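Long-range contact in nitrite oxidoreductase subunit A (Kuenenia stuttgartiensis, PDB 7B04), which carries an iron-sulfur cluster and a molybdenum atom with two MD1 molecules as a NarG-like subunit of the molybdopterin oxidoreductase family: residues Leu828-Asn832 with Glu842-Val846. Residues are numbered along the deposited sequence; the frame is centred on the assembly and turned at random.
Sequences LQAYN and ENFIV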
ATOM      1  N   LEU B 828     -20.909   8.541 -30.448  1.00 41.95           N
ATOM      2  CA  LEU B 828     -20.572   9.077 -29.122  1.00 52.86           C
ATOM      3  C   LEU B 828     -21.605  10.162 -28.864  1.00 51.69           C
ATOM      4  O   LEU B 828     -21.713  11.016 -29.709  1.00 53.03           O
ATOM      5  CB  LEU B 828     -19.170   9.678 -29.215  1.00 56.99           C
ATOM      6  CG  LEU B 828     -18.053   8.700 -29.550  1.00 53.54           C
ATOM      7  CD1 LEU B 828     -16.748   9.429 -29.747  1.00 42.86           C
ATOM      8  CD2 LEU B 828     -17.905   7.656 -28.467  1.00 49.18           C
ATOM      9  N   GLN B 829     -22.240  10.183 -27.697  1.00 44.78           N
ATOM     10  CA  GLN B 829     -23.315  11.173 -27.482  1.00 44.62           C
ATOM     11  C   GLN B 829     -22.950  12.243 -26.456  1.00 43.98           C
ATOM     12  O   GLN B 829     -22.517  11.912 -25.380  1.00 40.90           O
ATOM     13  CB  GLN B 829     -24.600  10.450 -27.090  1.00 43.25           C
ATOM     14  CG  GLN B 829     -24.868   9.206 -27.906  1.00 46.32           C
ATOM     15  CD  GLN B 829     -26.335   8.940 -28.121  1.00 52.09           C
ATOM     16  OE1 GLN B 829     -26.737   8.289 -29.071  1.00 49.82           O
ATOM     17  NE2 GLN B 829     -27.156   9.451 -27.238  1.00 53.38           N
ATOM     18  N   ALA B 830     -23.129  13.500 -26.841  1.00 45.97           N
ATOM     19  CA  ALA B 830     -22.960  14.665 -25.952  1.00 45.92           C
ATOM     20  C   ALA B 830     -24.332  15.135 -25.480  1.00 48.01           C
ATOM     21  O   ALA B 830     -24.375  16.130 -24.783  1.00 47.70           O
ATOM     22  CB  ALA B 830     -22.201  15.736 -26.668  1.00 46.81           C
ATOM     23  N   TYR B 831     -25.394  14.476 -25.938  1.00 51.42           N
ATOM     24  CA  TYR B 831     -26.799  14.850 -25.661  1.00 54.22           C
ATOM     25  C   TYR B 831     -27.621  13.591 -25.398  1.00 53.91           C
ATOM     26  O   TYR B 831     -27.330  12.585 -26.016  1.00 54.76           O
ATOM     27  CB  TYR B 831     -27.384  15.555 -26.884  1.00 61.26           C
ATOM     28  CG  TYR B 831     -28.629  16.341 -26.582  1.00 62.59           C
ATOM     29  CD1 TYR B 831     -28.565  17.491 -25.824  1.00 58.79           C
ATOM     30  CD2 TYR B 831     -29.866  15.920 -27.017  1.00 58.53           C
ATOM     31  CE1 TYR B 831     -29.697  18.212 -25.511  1.00 55.23           C
ATOM     32  CE2 TYR B 831     -31.008  16.628 -26.704  1.00 64.30           C
ATOM     33  CZ  TYR B 831     -30.921  17.779 -25.954  1.00 61.12           C
ATOM     34  OH  TYR B 831     -32.028  18.478 -25.616  1.00 55.74           O
ATOM     35  N   ASN B 832     -28.600  13.656 -24.496  1.00 51.74           N
ATOM     36  CA  ASN B 832     -29.482  12.493 -24.207  1.00 57.78           C
ATOM     37  C   ASN B 832     -30.940  12.975 -24.260  1.00 55.41           C
ATOM     38  O   ASN B 832     -31.283  13.824 -23.460  1.00 47.20           O
ATOM     39  CB  ASN B 832     -29.050  11.772 -22.927  1.00 54.43           C
ATOM     40  CG  ASN B 832     -27.806  10.922 -23.082  1.00 51.82           C
ATOM     41  OD1 ASN B 832     -26.697  11.375 -22.872  1.00 48.74           O
ATOM     42  ND2 ASN B 832     -27.974   9.668 -23.430  1.00 55.33           N
ATOM     43  N   GLU B 842     -30.953  17.420 -17.459  1.00 46.88           N
ATOM     44  CA  GLU B 842     -29.601  16.977 -17.762  1.00 52.16           C
ATOM     45  C   GLU B 842     -29.500  16.426 -19.180  1.00 52.54           C
ATOM     46  O   GLU B 842     -28.637  15.595 -19.468  1.00 41.78           O
ATOM     47  CB  GLU B 842     -29.151  15.932 -16.743  1.00 52.19           C
ATOM     48  CG  GLU B 842     -28.275  16.468 -15.619  1.00 56.00           C
ATOM     49  CD  GLU B 842     -28.330  15.594 -14.380  1.00 58.07           C
ATOM     50  OE1 GLU B 842     -29.434  15.432 -13.816  1.00 58.32           O
ATOM     51  OE2 GLU B 842     -27.280  15.052 -13.979  1.00 62.82           O
ATOM     52  N   ASN B 843     -30.390  16.867 -20.074  1.00 59.74           N
ATOM     53  CA  ASN B 843     -30.268  16.488 -21.479  1.00 56.74           C
ATOM     54  C   ASN B 843     -28.948  16.973 -22.064  1.00 55.91           C
ATOM     55  O   ASN B 843     -28.297  16.253 -22.831  1.00 60.96           O
ATOM     56  CB  ASN B 843     -31.452  17.032 -22.281  1.00 60.22           C
ATOM     57  CG  ASN B 843     -31.651  18.524 -22.098  1.00 58.86           C
ATOM     58  OD1 ASN B 843     -30.865  19.193 -21.428  1.00 66.33           O
ATOM     59  ND2 ASN B 843     -32.709  19.056 -22.699  1.00 53.54           N
ATOM     60  N   PHE B 844     -28.539  18.186 -21.713  1.00 58.46           N
ATOM     61  CA  PHE B 844     -27.224  18.699 -22.059  1.00 52.17           C
ATOM     62  C   PHE B 844     -26.211  18.305 -20.992  1.00 55.65           C
ATOM     63  O   PHE B 844     -26.558  18.033 -19.840  1.00 63.18           O
ATOM     64  CB  PHE B 844     -27.249  20.221 -22.195  1.00 54.65           C
ATOM     65  CG  PHE B 844     -27.884  20.711 -23.461  1.00 59.45           C
ATOM     66  CD1 PHE B 844     -27.159  20.760 -24.638  1.00 58.06           C
ATOM     67  CD2 PHE B 844     -29.201  21.135 -23.471  1.00 57.49           C
ATOM     68  CE1 PHE B 844     -27.736  21.216 -25.805  1.00 57.01           C
ATOM     69  CE2 PHE B 844     -29.786  21.593 -24.634  1.00 58.37           C
ATOM     70  CZ  PHE B 844     -29.052  21.634 -25.802  1.00 58.69           C
ATOM     71  N   ILE B 845     -24.939  18.282 -21.388  1.00 48.93           N
ATOM     72  CA  ILE B 845     -23.852  18.097 -20.431  1.00 52.20           C
ATOM     73  C   ILE B 845     -23.684  19.429 -19.704  1.00 47.81           C
ATOM     74  O   ILE B 845     -23.071  20.364 -20.221  1.00 46.59           O
ATOM     75  CB  ILE B 845     -22.558  17.642 -21.107  1.00 55.16           C
ATOM     76  CG1 ILE B 845     -22.757  16.267 -21.748  1.00 50.48           C
ATOM     77  CG2 ILE B 845     -21.419  17.594 -20.102  1.00 53.85           C
ATOM     78  CD1 ILE B 845     -21.627  15.842 -22.656  1.00 43.16           C
ATOM     79  N   VAL B 846     -24.244  19.517 -18.503  1.00 42.44           N
ATOM     80  CA  VAL B 846     -24.275  20.748 -17.728  1.00 51.84           C
ATOM     81  C   VAL B 846     -23.566  20.507 -16.404  1.00 53.45           C
ATOM     82  O   VAL B 846     -23.482  19.373 -15.921  1.00 50.18           O
ATOM     83  CB  VAL B 846     -25.730  21.229 -17.509  1.00 53.75           C
ATOM     84  CG1 VAL B 846     -26.479  20.275 -16.585  1.00 53.10           C
ATOM     85  CG2 VAL B 846     -25.770  22.659 -16.980  1.00 51.17           C
TER
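Tyr831 drives the edge of its ring into a face of Phe844, a T-shaped (edge-to-face) pair that closes the base of a loop-helix-loop excursion around helix 835-840 in this molybdopterin oxidoreductase. CE1 of Tyr831 sits 3.3 Å above the Phe844 ring plane, over its centre, and the two planes stand 69° apart, so the weakly positive C-H edge of one ring meets the electron-rich face of the other. Tyr831 gets there with CG anti to its backbone N (chi1 -162°), which swings the ring across to the 842-846 segment.

Beside the rings the two backbones are joined by one hydrogen bond, from Asn832 N to Asn843 O at 3.1 Å. Arg540 also donates to that carbonyl oxygen. Further along, the small Ala830 lets Ile845 come close: the Ile845 side chain lies along the Ala830 carbonyl, its CG1 3.4 Å from Ala830 O, and its CD1 reaches Ala830 CB at 4.1 Å. Both side chains pack on Leu544 of helix 544-548.

Tyrosine suits its place because it serves both apolar and polar neighbours: its ring packs on Phe844 while its OH is hydrogen-bonded to Leu392 O. The Asn843 side chain runs alongside it, pointing the same way, with the amide plane turned 33° from the ring. All the touching residues are buried. Asparagine fits here because its short amide, with CG between the backbone N and the carbonyl carbon, can use both ends: OD1 accepts a bent hydrogen bond from Phe844 N, which lies out of the plane of the amide carbonyl, while ND2 is hydrogen-bonded to Tyr867 O.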